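Local structure of tail fiber protein (Pseudomonas aeruginosa, 6CL6) at residues S313-P317 with S366-F370. The protein forms the trimeric receptor-binding fiber of an R-type pyocin, a contractile injection system, and probably recognises the surface of target bacteria through its C-terminal part. Residues are numbered along the deposited sequence; the frame is centred on the assembly and turned at random.
Sequences SITFP and SWEAF
The methyl end of I314 rests on the indole of W367: CD1 lies 3.4 Å from the centroid of the five-membered ring and 16° off its normal, which defines a CH-pi contact over the face. The closest pair, I314 CD1 to W367 CE2 at 3.3 Å, is tight for two carbons. W367 holds CG between its backbone N and carbonyl carbon, I314 does the same with CG1, and an extended chi2 of 165° then carries CD1 onto the indole, while CG2 sits on the same side of the ring, near its N-H end, 3.7 Å from W367 NE1.

F316 meets the benzene end of the same indole. Its ring edge is directed at the W367 face in an offset edge-to-face pair, the planes inclined at 61° and the centroids 5.8 Å apart; F316 CD1 approaches W367 CH2 to 3.7 Å. Further along the F316 ring, CE1 touches the methyl CB of A369 at 3.8 Å. P317 completes the contact from the rim of the indole, where CD lies near the ring plane, 3.7 Å from W367 CH2.

No hydrogen bond joins the two segments, and I314 and W367 have CA atoms 9.2 Å apart: two sheets of a beta sandwich pack face to face, consistent with the H-type-lectin-like family. I314 belongs to strand 310-315, paired with 352-357; W367 lies on 363-371, between 297-306 and 324-331. The alternate side of 363-371 faces the trimer, where E368 forms a salt bridge with R299 of a second subunit and F370 packs edge-to-face with W301 of a third.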
ATOM      1  N   SER A 313     -99.616  34.334  10.941  1.00 20.43           N
ATOM      2  CA  SER A 313     -98.224  34.490  10.555  1.00 19.67           C
ATOM      3  C   SER A 313     -97.375  33.389  11.164  1.00 26.95           C
ATOM      4  O   SER A 313     -97.643  32.914  12.267  1.00 21.93           O
ATOM      5  CB  SER A 313     -97.702  35.852  11.021  1.00 35.38           C
ATOM      6  OG  SER A 313     -98.352  36.899  10.330  1.00 71.10           O
ATOM      7  N   ILE A 314     -96.348  32.963  10.425  1.00 20.02           N
ATOM      8  CA  ILE A 314     -95.399  32.000  10.957  1.00 21.19           C
ATOM      9  C   ILE A 314     -94.005  32.606  10.886  1.00 19.63           C
ATOM     10  O   ILE A 314     -93.720  33.488  10.071  1.00 27.80           O
ATOM     11  CB  ILE A 314     -95.413  30.634  10.228  1.00 22.74           C
ATOM     12  CG1 ILE A 314     -95.090  30.809   8.742  1.00 24.14           C
ATOM     13  CG2 ILE A 314     -96.765  29.930  10.429  1.00 26.20           C
ATOM     14  CD1 ILE A 314     -94.724  29.488   8.012  1.00 20.12           C
ATOM     15  N   THR A 315     -93.141  32.109  11.751  1.00 23.03           N
ATOM     16  CA  THR A 315     -91.718  32.442  11.741  1.00 22.07           C
ATOM     17  C   THR A 315     -90.935  31.167  11.502  1.00 18.94           C
ATOM     18  O   THR A 315     -91.142  30.155  12.200  1.00 25.20           O
ATOM     19  CB  THR A 315     -91.286  33.101  13.059  1.00 26.92           C
ATOM     20  OG1 THR A 315     -92.036  34.303  13.256  1.00 38.04           O
ATOM     21  CG2 THR A 315     -89.791  33.437  13.023  1.00 36.59           C
ATOM     22  N   PHE A 316     -90.046  31.205  10.505  1.00 21.09           N
ATOM     23  CA  PHE A 316     -89.296  30.024  10.134  1.00 27.32           C
ATOM     24  C   PHE A 316     -88.339  29.632  11.256  1.00 25.74           C
ATOM     25  O   PHE A 316     -87.747  30.506  11.895  1.00 30.23           O
ATOM     26  CB  PHE A 316     -88.504  30.287   8.859  1.00 22.10           C
ATOM     27  CG  PHE A 316     -89.356  30.636   7.675  1.00 24.99           C
ATOM     28  CD1 PHE A 316     -90.486  29.901   7.364  1.00 21.41           C
ATOM     29  CD2 PHE A 316     -89.031  31.714   6.877  1.00 22.39           C
ATOM     30  CE1 PHE A 316     -91.254  30.227   6.265  1.00 26.21           C
ATOM     31  CE2 PHE A 316     -89.801  32.043   5.788  1.00 20.54           C
ATOM     32  CZ  PHE A 316     -90.904  31.298   5.469  1.00 18.07           C
ATOM     33  N   PRO A 317     -88.143  28.328  11.491  1.00 27.51           N
ATOM     34  CA  PRO A 317     -87.170  27.898  12.515  1.00 25.09           C
ATOM     35  C   PRO A 317     -85.813  28.574  12.408  1.00 37.49           C
ATOM     36  O   PRO A 317     -85.243  28.960  13.444  1.00 24.74           O
ATOM     37  CB  PRO A 317     -87.085  26.384  12.279  1.00 25.58           C
ATOM     38  CG  PRO A 317     -88.460  26.014  11.773  1.00 27.36           C
ATOM     39  CD  PRO A 317     -88.914  27.184  10.938  1.00 30.06           C
ATOM     40  N   SER A 366    -100.428  22.605   9.327  1.00 16.01           N
ATOM     41  CA  SER A 366     -98.992  22.404   9.178  1.00 15.34           C
ATOM     42  C   SER A 366     -98.539  23.057   7.880  1.00 15.34           C
ATOM     43  O   SER A 366     -99.348  23.397   7.007  1.00 16.51           O
ATOM     44  CB  SER A 366     -98.635  20.924   9.194  1.00 16.85           C
ATOM     45  OG  SER A 366     -99.284  20.234   8.143  1.00 14.71           O
ATOM     46  N   TRP A 367     -97.224  23.255   7.767  1.00 18.34           N
ATOM     47  CA  TRP A 367     -96.681  23.935   6.621  1.00 15.65           C
ATOM     48  C   TRP A 367     -95.257  23.459   6.336  1.00 20.53           C
ATOM     49  O   TRP A 367     -94.557  22.954   7.215  1.00 16.58           O
ATOM     50  CB  TRP A 367     -96.701  25.453   6.837  1.00 15.98           C
ATOM     51  CG  TRP A 367     -95.872  25.915   7.991  1.00 16.39           C
ATOM     52  CD1 TRP A 367     -96.319  26.222   9.237  1.00 22.99           C
ATOM     53  CD2 TRP A 367     -94.459  26.111   8.010  1.00 19.28           C
ATOM     54  NE1 TRP A 367     -95.272  26.622  10.033  1.00 20.91           N
ATOM     55  CE2 TRP A 367     -94.114  26.550   9.307  1.00 19.75           C
ATOM     56  CE3 TRP A 367     -93.452  25.973   7.063  1.00 16.71           C
ATOM     57  CZ2 TRP A 367     -92.795  26.831   9.674  1.00 17.41           C
ATOM     58  CZ3 TRP A 367     -92.126  26.248   7.435  1.00 17.08           C
ATOM     59  CH2 TRP A 367     -91.820  26.675   8.721  1.00 20.33           C
ATOM     60  N   GLU A 368     -94.850  23.624   5.070  1.00 15.69           N
ATOM     61  CA  GLU A 368     -93.479  23.422   4.644  1.00 18.68           C
ATOM     62  C   GLU A 368     -93.062  24.598   3.771  1.00 16.86           C
ATOM     63  O   GLU A 368     -93.884  25.194   3.065  1.00 19.65           O
ATOM     64  CB  GLU A 368     -93.336  22.126   3.840  1.00 24.51           C
ATOM     65  CG  GLU A 368     -92.987  20.912   4.635  1.00 29.00           C
ATOM     66  CD  GLU A 368     -92.567  19.754   3.725  1.00 48.46           C
ATOM     67  OE1 GLU A 368     -93.453  19.066   3.176  1.00 29.94           O
ATOM     68  OE2 GLU A 368     -91.352  19.570   3.527  1.00 29.84           O
ATOM     69  N   ALA A 369     -91.777  24.938   3.829  1.00 17.74           N
ATOM     70  CA  ALA A 369     -91.228  26.013   3.028  1.00 16.58           C
ATOM     71  C   ALA A 369     -89.826  25.619   2.591  1.00 22.71           C
ATOM     72  O   ALA A 369     -89.173  24.815   3.248  1.00 22.99           O
ATOM     73  CB  ALA A 369     -91.179  27.326   3.807  1.00 23.02           C
ATOM     74  N   PHE A 370     -89.382  26.166   1.456  1.00 18.71           N
ATOM     75  CA  PHE A 370     -88.044  25.883   0.966  1.00 16.93           C
ATOM     76  C   PHE A 370     -87.442  27.155   0.400  1.00 19.80           C
ATOM     77  O   PHE A 370     -88.144  28.092   0.015  1.00 21.30           O
ATOM     78  CB  PHE A 370     -88.055  24.729  -0.057  1.00 16.56           C
ATOM     79  CG  PHE A 370     -88.816  25.031  -1.317  1.00 19.96           C
ATOM     80  CD1 PHE A 370     -90.200  24.874  -1.357  1.00 21.40           C
ATOM     81  CD2 PHE A 370     -88.152  25.460  -2.459  1.00 26.26           C
ATOM     82  CE1 PHE A 370     -90.906  25.157  -2.513  1.00 18.39           C
ATOM     83  CE2 PHE A 370     -88.843  25.747  -3.619  1.00 34.82           C
ATOM     84  CZ  PHE A 370     -90.225  25.595  -3.649  1.00 23.11           C
TER